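Local coordinates for protein cytochrome P450 (Rhodococcus erythropolis, PDB 3WEC) that is a heme-dependent monooxygenase that N-hydroxylates the quinoline ring in aurachin RE biosynthesis, the step that confers antibiotic activity on these alkaloids, at residues 164-168 with 221-225; 381-387 with 405-411. One frame throughout, in Å; residues are numbered along the deposited sequence.

Contact 1: residues 164-168 with 221-225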
ATOM      1  N   ILE A 164       5.288  -1.271 -16.754  1.00 43.14           N
ATOM      2  CA  ILE A 164       6.512  -1.611 -15.997  1.00 42.36           C
ATOM      3  C   ILE A 164       6.957  -3.103 -16.166  1.00 41.34           C
ATOM      4  O   ILE A 164       8.144  -3.378 -16.355  1.00 44.06           O
ATOM      5  CB  ILE A 164       6.390  -1.300 -14.469  1.00 39.75           C
ATOM      6  CG1 ILE A 164       5.905   0.139 -14.170  1.00 41.61           C
ATOM      7  CG2 ILE A 164       7.724  -1.534 -13.751  1.00 40.06           C
ATOM      8  CD1 ILE A 164       6.940   1.238 -14.359  1.00 44.13           C
ATOM      9  N   LEU A 165       6.015  -4.039 -16.085  1.00 38.52           N
ATOM     10  CA  LEU A 165       6.293  -5.489 -16.133  1.00 38.12           C
ATOM     11  C   LEU A 165       6.625  -6.062 -17.539  1.00 42.01           C
ATOM     12  O   LEU A 165       7.256  -7.115 -17.659  1.00 41.28           O
ATOM     13  CB  LEU A 165       5.112  -6.257 -15.571  1.00 35.85           C
ATOM     14  CG  LEU A 165       4.821  -6.285 -14.072  1.00 32.89           C
ATOM     15  CD1 LEU A 165       3.313  -6.438 -13.815  1.00 32.36           C
ATOM     16  CD2 LEU A 165       5.546  -7.448 -13.452  1.00 31.66           C
ATOM     17  N   GLY A 166       6.162  -5.375 -18.589  1.00 45.16           N
ATOM     18  CA  GLY A 166       6.420  -5.801 -19.959  1.00 48.39           C
ATOM     19  C   GLY A 166       5.419  -6.874 -20.307  1.00 49.87           C
ATOM     20  O   GLY A 166       5.767  -7.878 -20.940  1.00 51.49           O
ATOM     21  N   ILE A 167       4.170  -6.686 -19.857  1.00 48.93           N
ATOM     22  CA  ILE A 167       3.094  -7.610 -20.253  1.00 50.00           C
ATOM     23  C   ILE A 167       2.774  -7.385 -21.749  1.00 55.63           C
ATOM     24  O   ILE A 167       2.478  -6.262 -22.167  1.00 56.05           O
ATOM     25  CB  ILE A 167       1.837  -7.454 -19.378  1.00 46.81           C
ATOM     26  CG1 ILE A 167       2.157  -7.614 -17.875  1.00 42.24           C
ATOM     27  CG2 ILE A 167       0.732  -8.397 -19.819  1.00 48.99           C
ATOM     28  CD1 ILE A 167       2.682  -8.973 -17.431  1.00 41.26           C
ATOM     29  N   PRO A 168       2.857  -8.455 -22.553  1.00 59.25           N
ATOM     30  CA  PRO A 168       2.622  -8.406 -24.008  1.00 65.55           C
ATOM     31  C   PRO A 168       1.192  -7.963 -24.285  1.00 68.35           C
ATOM     32  O   PRO A 168       0.298  -8.240 -23.476  1.00 67.39           O
ATOM     33  CB  PRO A 168       2.816  -9.859 -24.459  1.00 66.66           C
ATOM     34  CG  PRO A 168       3.585 -10.528 -23.354  1.00 63.41           C
ATOM     35  CD  PRO A 168       3.239  -9.804 -22.085  1.00 58.88           C
ATOM     36  N   PRO A 221       8.577  -8.835 -23.509  1.00 66.85           N
ATOM     37  CA  PRO A 221       8.943  -7.465 -23.860  1.00 66.66           C
ATOM     38  C   PRO A 221       9.965  -6.866 -22.882  1.00 62.78           C
ATOM     39  O   PRO A 221      10.155  -7.400 -21.776  1.00 58.77           O
ATOM     40  CB  PRO A 221       7.606  -6.725 -23.734  1.00 65.33           C
ATOM     41  CG  PRO A 221       6.604  -7.754 -24.146  1.00 66.87           C
ATOM     42  CD  PRO A 221       7.131  -9.082 -23.662  1.00 66.05           C
ATOM     43  N   GLU A 222      10.610  -5.774 -23.300  1.00 64.12           N
ATOM     44  CA  GLU A 222      11.341  -4.886 -22.385  1.00 62.92           C
ATOM     45  C   GLU A 222      10.515  -4.591 -21.122  1.00 58.09           C
ATOM     46  O   GLU A 222       9.317  -4.299 -21.209  1.00 58.13           O
ATOM     47  CB  GLU A 222      11.670  -3.554 -23.065  1.00 66.55           C
ATOM     48  CG  GLU A 222      12.613  -3.627 -24.253  1.00 73.38           C
ATOM     49  CD  GLU A 222      14.062  -3.971 -23.893  1.00 74.42           C
ATOM     50  OE1 GLU A 222      14.386  -4.168 -22.695  1.00 70.60           O
ATOM     51  OE2 GLU A 222      14.879  -4.052 -24.845  1.00 79.61           O
ATOM     52  N   GLY A 223      11.141  -4.682 -19.949  1.00 54.67           N
ATOM     53  CA  GLY A 223      10.429  -4.451 -18.679  1.00 48.92           C
ATOM     54  C   GLY A 223      10.874  -5.379 -17.564  1.00 45.65           C
ATOM     55  O   GLY A 223      11.945  -5.973 -17.641  1.00 46.09           O
ATOM     56  N   LEU A 224      10.015  -5.541 -16.560  1.00 42.31           N
ATOM     57  CA  LEU A 224      10.432  -6.019 -15.244  1.00 39.55           C
ATOM     58  C   LEU A 224      10.646  -7.500 -15.214  1.00 39.56           C
ATOM     59  O   LEU A 224      11.662  -7.944 -14.705  1.00 39.88           O
ATOM     60  CB  LEU A 224       9.446  -5.599 -14.121  1.00 35.80           C
ATOM     61  CG  LEU A 224      10.020  -5.888 -12.722  1.00 33.57           C
ATOM     62  CD1 LEU A 224      11.268  -5.047 -12.486  1.00 34.66           C
ATOM     63  CD2 LEU A 224       8.997  -5.691 -11.614  1.00 31.39           C
ATOM     64  N   VAL A 225       9.695  -8.261 -15.774  1.00 40.25           N
ATOM     65  CA  VAL A 225       9.829  -9.713 -15.883  1.00 40.93           C
ATOM     66  C   VAL A 225      11.146 -10.054 -16.512  1.00 44.17           C
ATOM     67  O   VAL A 225      11.871 -10.903 -16.006  1.00 45.93           O
ATOM     68  CB  VAL A 225       8.718 -10.380 -16.721  1.00 41.63           C
ATOM     69  CG1 VAL A 225       8.876 -11.884 -16.645  1.00 41.73           C
ATOM     70  CG2 VAL A 225       7.361  -9.988 -16.200  1.00 38.96           C
TER

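Contact 2: residues 381-387 with 405-411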
ATOM      1  N   ARG A 381      -6.313  20.561 -15.278  1.00 64.76           N
ATOM      2  CA  ARG A 381      -7.603  20.360 -15.938  1.00 65.84           C
ATOM      3  C   ARG A 381      -8.841  20.970 -15.212  1.00 66.63           C
ATOM      4  O   ARG A 381      -9.772  21.454 -15.862  1.00 69.33           O
ATOM      5  CB  ARG A 381      -7.818  18.853 -16.137  1.00 62.79           C
ATOM      6  CG  ARG A 381      -8.989  18.557 -17.047  1.00 65.19           C
ATOM      7  CD  ARG A 381      -9.004  17.150 -17.644  1.00 62.87           C
ATOM      8  NE  ARG A 381     -10.072  17.189 -18.630  1.00 66.17           N
ATOM      9  CZ  ARG A 381      -9.912  17.610 -19.890  1.00 70.29           C
ATOM     10  NH1 ARG A 381      -8.704  17.928 -20.350  1.00 70.48           N
ATOM     11  NH2 ARG A 381     -10.956  17.663 -20.696  1.00 73.18           N
ATOM     12  N   TYR A 382      -8.854  20.937 -13.879  1.00 63.95           N
ATOM     13  CA  TYR A 382     -10.080  21.233 -13.112  1.00 64.72           C
ATOM     14  C   TYR A 382      -9.891  22.352 -12.092  1.00 66.62           C
ATOM     15  O   TYR A 382      -8.857  22.440 -11.430  1.00 65.05           O
ATOM     16  CB  TYR A 382     -10.637  19.950 -12.418  1.00 59.87           C
ATOM     17  CG  TYR A 382     -10.955  18.804 -13.375  1.00 58.74           C
ATOM     18  CD1 TYR A 382     -11.903  18.972 -14.384  1.00 61.95           C
ATOM     19  CD2 TYR A 382     -10.305  17.561 -13.283  1.00 55.54           C
ATOM     20  CE1 TYR A 382     -12.201  17.959 -15.272  1.00 61.46           C
ATOM     21  CE2 TYR A 382     -10.596  16.522 -14.179  1.00 55.02           C
ATOM     22  CZ  TYR A 382     -11.550  16.746 -15.178  1.00 58.10           C
ATOM     23  OH  TYR A 382     -11.901  15.789 -16.093  1.00 57.74           O
ATOM     24  N   ARG A 383     -10.892  23.219 -11.982  1.00 72.12           N
ATOM     25  CA  ARG A 383     -10.875  24.295 -10.972  1.00 75.75           C
ATOM     26  C   ARG A 383     -11.371  23.813  -9.591  1.00 73.61           C
ATOM     27  O   ARG A 383     -10.893  24.294  -8.558  1.00 74.63           O
ATOM     28  CB  ARG A 383     -11.634  25.559 -11.435  1.00 81.32           C
ATOM     29  CG  ARG A 383     -13.106  25.675 -11.013  1.00 83.55           C
ATOM     30  CD  ARG A 383     -13.524  27.076 -10.527  1.00 88.03           C
ATOM     31  NE  ARG A 383     -12.780  28.143 -11.194  1.00 92.79           N
ATOM     32  CZ  ARG A 383     -11.591  28.600 -10.799  1.00 94.08           C
ATOM     33  NH1 ARG A 383     -10.996  28.103  -9.723  1.00 91.29           N
ATOM     34  NH2 ARG A 383     -10.986  29.558 -11.483  1.00 99.48           N
ATOM     35  N   SER A 384     -12.323  22.880  -9.586  1.00 70.71           N
ATOM     36  CA  SER A 384     -12.873  22.346  -8.342  1.00 68.33           C
ATOM     37  C   SER A 384     -13.166  20.850  -8.476  1.00 64.86           C
ATOM     38  O   SER A 384     -13.418  20.332  -9.580  1.00 64.66           O
ATOM     39  CB  SER A 384     -14.141  23.103  -7.941  1.00 70.15           C
ATOM     40  OG  SER A 384     -15.221  22.729  -8.769  1.00 70.57           O
ATOM     41  N   ILE A 385     -13.072  20.152  -7.350  1.00 61.77           N
ATOM     42  CA  ILE A 385     -13.562  18.784  -7.262  1.00 58.72           C
ATOM     43  C   ILE A 385     -14.390  18.665  -5.986  1.00 58.05           C
ATOM     44  O   ILE A 385     -14.045  19.218  -4.945  1.00 57.08           O
ATOM     45  CB  ILE A 385     -12.443  17.700  -7.393  1.00 55.71           C
ATOM     46  CG1 ILE A 385     -12.344  16.799  -6.164  1.00 52.78           C
ATOM     47  CG2 ILE A 385     -11.095  18.281  -7.812  1.00 56.20           C
ATOM     48  CD1 ILE A 385     -13.015  15.455  -6.377  1.00 51.07           C
ATOM     49  N   GLU A 386     -15.521  17.992  -6.095  1.00 58.96           N
ATOM     50  CA  GLU A 386     -16.333  17.704  -4.925  1.00 59.74           C
ATOM     51  C   GLU A 386     -16.858  16.272  -4.948  1.00 57.61           C
ATOM     52  O   GLU A 386     -17.447  15.823  -5.934  1.00 58.89           O
ATOM     53  CB  GLU A 386     -17.466  18.703  -4.803  1.00 63.22           C
ATOM     54  CG  GLU A 386     -18.125  19.013  -6.128  1.00 67.26           C
ATOM     55  CD  GLU A 386     -18.513  20.475  -6.278  1.00 71.71           C
ATOM     56  OE1 GLU A 386     -19.550  20.876  -5.711  1.00 72.85           O
ATOM     57  OE2 GLU A 386     -17.786  21.214  -6.994  1.00 74.10           O
ATOM     58  N   VAL A 387     -16.642  15.564  -3.847  1.00 54.98           N
ATOM     59  CA  VAL A 387     -17.126  14.198  -3.711  1.00 53.00           C
ATOM     60  C   VAL A 387     -18.400  14.172  -2.858  1.00 55.20           C
ATOM     61  O   VAL A 387     -18.539  14.954  -1.913  1.00 57.17           O
ATOM     62  CB  VAL A 387     -16.030  13.255  -3.157  1.00 49.32           C
ATOM     63  CG1 VAL A 387     -14.697  13.508  -3.860  1.00 46.15           C
ATOM     64  CG2 VAL A 387     -15.877  13.396  -1.648  1.00 49.24           C
ATOM     65  N   LEU A 405     -17.222   6.156  -5.296  1.00 47.26           N
ATOM     66  CA  LEU A 405     -16.960   7.598  -5.157  1.00 47.77           C
ATOM     67  C   LEU A 405     -17.643   8.361  -6.283  1.00 50.08           C
ATOM     68  O   LEU A 405     -17.403   8.075  -7.465  1.00 50.01           O
ATOM     69  CB  LEU A 405     -15.438   7.862  -5.129  1.00 45.35           C
ATOM     70  CG  LEU A 405     -14.922   9.184  -4.537  1.00 46.17           C
ATOM     71  CD1 LEU A 405     -15.229   9.323  -3.039  1.00 46.18           C
ATOM     72  CD2 LEU A 405     -13.427   9.305  -4.788  1.00 43.64           C
ATOM     73  N   SER A 406     -18.554   9.269  -5.928  1.00 52.10           N
ATOM     74  CA  SER A 406     -19.167  10.162  -6.917  1.00 55.23           C
ATOM     75  C   SER A 406     -18.482  11.495  -6.833  1.00 54.21           C
ATOM     76  O   SER A 406     -18.443  12.098  -5.766  1.00 54.88           O
ATOM     77  CB  SER A 406     -20.650  10.350  -6.644  1.00 58.59           C
ATOM     78  OG  SER A 406     -21.103   9.142  -6.097  1.00 59.39           O
ATOM     79  N   VAL A 407     -17.914  11.945  -7.943  1.00 53.24           N
ATOM     80  CA  VAL A 407     -17.225  13.225  -7.925  1.00 52.38           C
ATOM     81  C   VAL A 407     -17.805  14.148  -8.962  1.00 54.58           C
ATOM     82  O   VAL A 407     -18.021  13.760 -10.114  1.00 55.54           O
ATOM     83  CB  VAL A 407     -15.673  13.117  -8.033  1.00 48.93           C
ATOM     84  CG1 VAL A 407     -15.176  11.702  -7.754  1.00 46.32           C
ATOM     85  CG2 VAL A 407     -15.155  13.606  -9.366  1.00 49.83           C
ATOM     86  N   ALA A 408     -18.078  15.365  -8.528  1.00 55.99           N
ATOM     87  CA  ALA A 408     -18.403  16.444  -9.439  1.00 58.99           C
ATOM     88  C   ALA A 408     -17.128  17.222  -9.669  1.00 58.26           C
ATOM     89  O   ALA A 408     -16.300  17.398  -8.776  1.00 55.43           O
ATOM     90  CB  ALA A 408     -19.489  17.330  -8.878  1.00 60.88           C
ATOM     91  N   VAL A 409     -16.990  17.695 -10.892  1.00 61.58           N
ATOM     92  CA  VAL A 409     -15.750  18.228 -11.371  1.00 61.76           C
ATOM     93  C   VAL A 409     -16.084  19.445 -12.244  1.00 66.39           C
ATOM     94  O   VAL A 409     -17.166  19.504 -12.832  1.00 69.44           O
ATOM     95  CB  VAL A 409     -15.063  17.132 -12.179  1.00 60.03           C
ATOM     96  CG1 VAL A 409     -15.371  17.279 -13.670  1.00 63.84           C
ATOM     97  CG2 VAL A 409     -13.580  17.118 -11.890  1.00 58.09           C
ATOM     98  N   SER A 410     -15.171  20.414 -12.323  1.00 67.45           N
ATOM     99  CA  SER A 410     -15.411  21.653 -13.091  1.00 71.79           C
ATOM    100  C   SER A 410     -14.110  22.209 -13.707  1.00 72.97           C
ATOM    101  O   SER A 410     -13.052  22.170 -13.072  1.00 69.73           O
ATOM    102  CB  SER A 410     -16.107  22.684 -12.202  1.00 73.26           C
ATOM    103  OG  SER A 410     -15.774  23.992 -12.590  1.00 77.53           O
ATOM    104  N   ARG A 411     -14.206  22.724 -14.939  1.00 78.01           N
ATOM    105  CA  ARG A 411     -13.027  23.100 -15.754  1.00 79.91           C
ATOM    106  C   ARG A 411     -12.419  24.475 -15.430  1.00 82.42           C
ATOM    107  O   ARG A 411     -12.990  25.516 -15.751  1.00 87.24           O
ATOM    108  CB  ARG A 411     -13.365  23.002 -17.254  1.00 84.14           C
ATOM    109  CG  ARG A 411     -13.743  21.595 -17.698  1.00 82.77           C
ATOM    110  CD  ARG A 411     -12.531  20.663 -17.767  1.00 79.37           C
ATOM    111  NE  ARG A 411     -12.171  20.379 -19.159  1.00 83.23           N
ATOM    112  CZ  ARG A 411     -11.053  20.862 -19.804  1.00 85.87           C
ATOM    113  NH1 ARG A 411     -10.172  21.625 -19.133  1.00 86.21           N
ATOM    114  NH2 ARG A 411     -10.848  20.547 -21.086  1.00 88.47           N
TER

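Contact 1: residues 164-168 with 221-225
A Schellman motif at the C-terminal end of helix 155-165 meets the N-cap of helix 224-230, so one helix's last carbonyls face another's first N-H groups. Leu-224 N gives a weak hydrogen bond to Ile-164 O (2.9 Å), bent to 124° at the hydrogen. Val-225 N bonds to Leu-165 O over 3.3 Å; at 159° this link is straighter. Two carbonyls of one helix end thus receive two N-H groups from the start of the other in a buried place, one of them only weakly. Both backbones come very near at glycines, with no side chain between them: Gly-166, whose positive phi of 82° turns the chain out of the helix, puts its CA 3.5 Å from Glu-222 O, and Gly-223 CA lies 3.4 Å from Ile-164 O. Val-225 packs alongside the same carbonyl that its N-H holds: CG2, anti to the carbonyl carbon and beside the backbone N, comes 3.2 Å from Leu-165 O and also meets Leu-165 CD2. Farther along, the rings of Pro-168 and Pro-221 cross at about a right angle, CG of the first 3.8 Å from CD of the second, while the Pro-221 ring also rests against Gly-166 O. Glu-222 turns away from the junction and forms salt bridges with Arg-226 and Arg-227. Helix 240-271 packs against the junction through Cys-247, Ile-250 and Thr-251, which touch Leu-165, Leu-224 and Val-225; helix 194-216 covers Ile-167, Pro-168 and Val-225, and Phe-175 of helix 172-182 lies against Leu-165 and Ile-167.

Contact 2: residues 381-387 with 405-411
Tyr-382, just after helix 364-381, packs against Val-409 of the antiparallel strand pair 384-387 and 407-410; this is the tight part of the contact. Val-409 CG2 sits over the ring centre of Tyr-382 in a CH-pi contact, 3.4 Å from the centroid; Arg-381 CG covers the opposite face. With CG beside its backbone N (chi1 -58°), the tyrosine turns a ring edge to Ser-410 O, while its OH bonds to Val-139 O. Ile-385, Val-387 and Val-407 continue this apolar face. Glu-386 and Ala-408 exchange two backbone bonds, N to O at 2.9 Å and back at 2.7 Å. The face of Ser-384, Glu-386, Ala-408 and Ser-410 is the solvent side: Glu-386 CG touches Ala-408 CB (3.5 Å), but both residues are exposed and the bond from Ser-384 OG to Glu-386 OE2 is weak. At the last modelled residue, the guanidinium groups of Arg-381 and Arg-411 lie face over face, offset, their planes 39° apart. Arg-411 NH1 uses an in-plane lone pair of Arg-381 O (3.3 Å), and Arg-381 NH2 has a salt bridge to Glu-143. These acceptors may offset part of the repulsion, though crystal neighbours touching both arginines make their placing less certain.

Overall arrangement
Contact 1 closes before contact 2 opens along the chain; their centres are 34 Å apart and their nearest atoms about 23 Å, so they do not touch. Both nevertheless lean on helix 240-271, the long helix that crosses the P450 fold: contact 1 on its early part around Cys-247 to Thr-251, contact 2 on its end around Leu-266 to Ser-270. One joins helix ends in a part of the chain without strands; the other pairs strand 384-387, which follows helix 364-381, with strand 407-410 at the modelled C-terminus. Neither belongs to the annotated sites, although the side chain of Ile-164 is about 7 Å from the heme. They are thus packing contacts at two separate places on the fold.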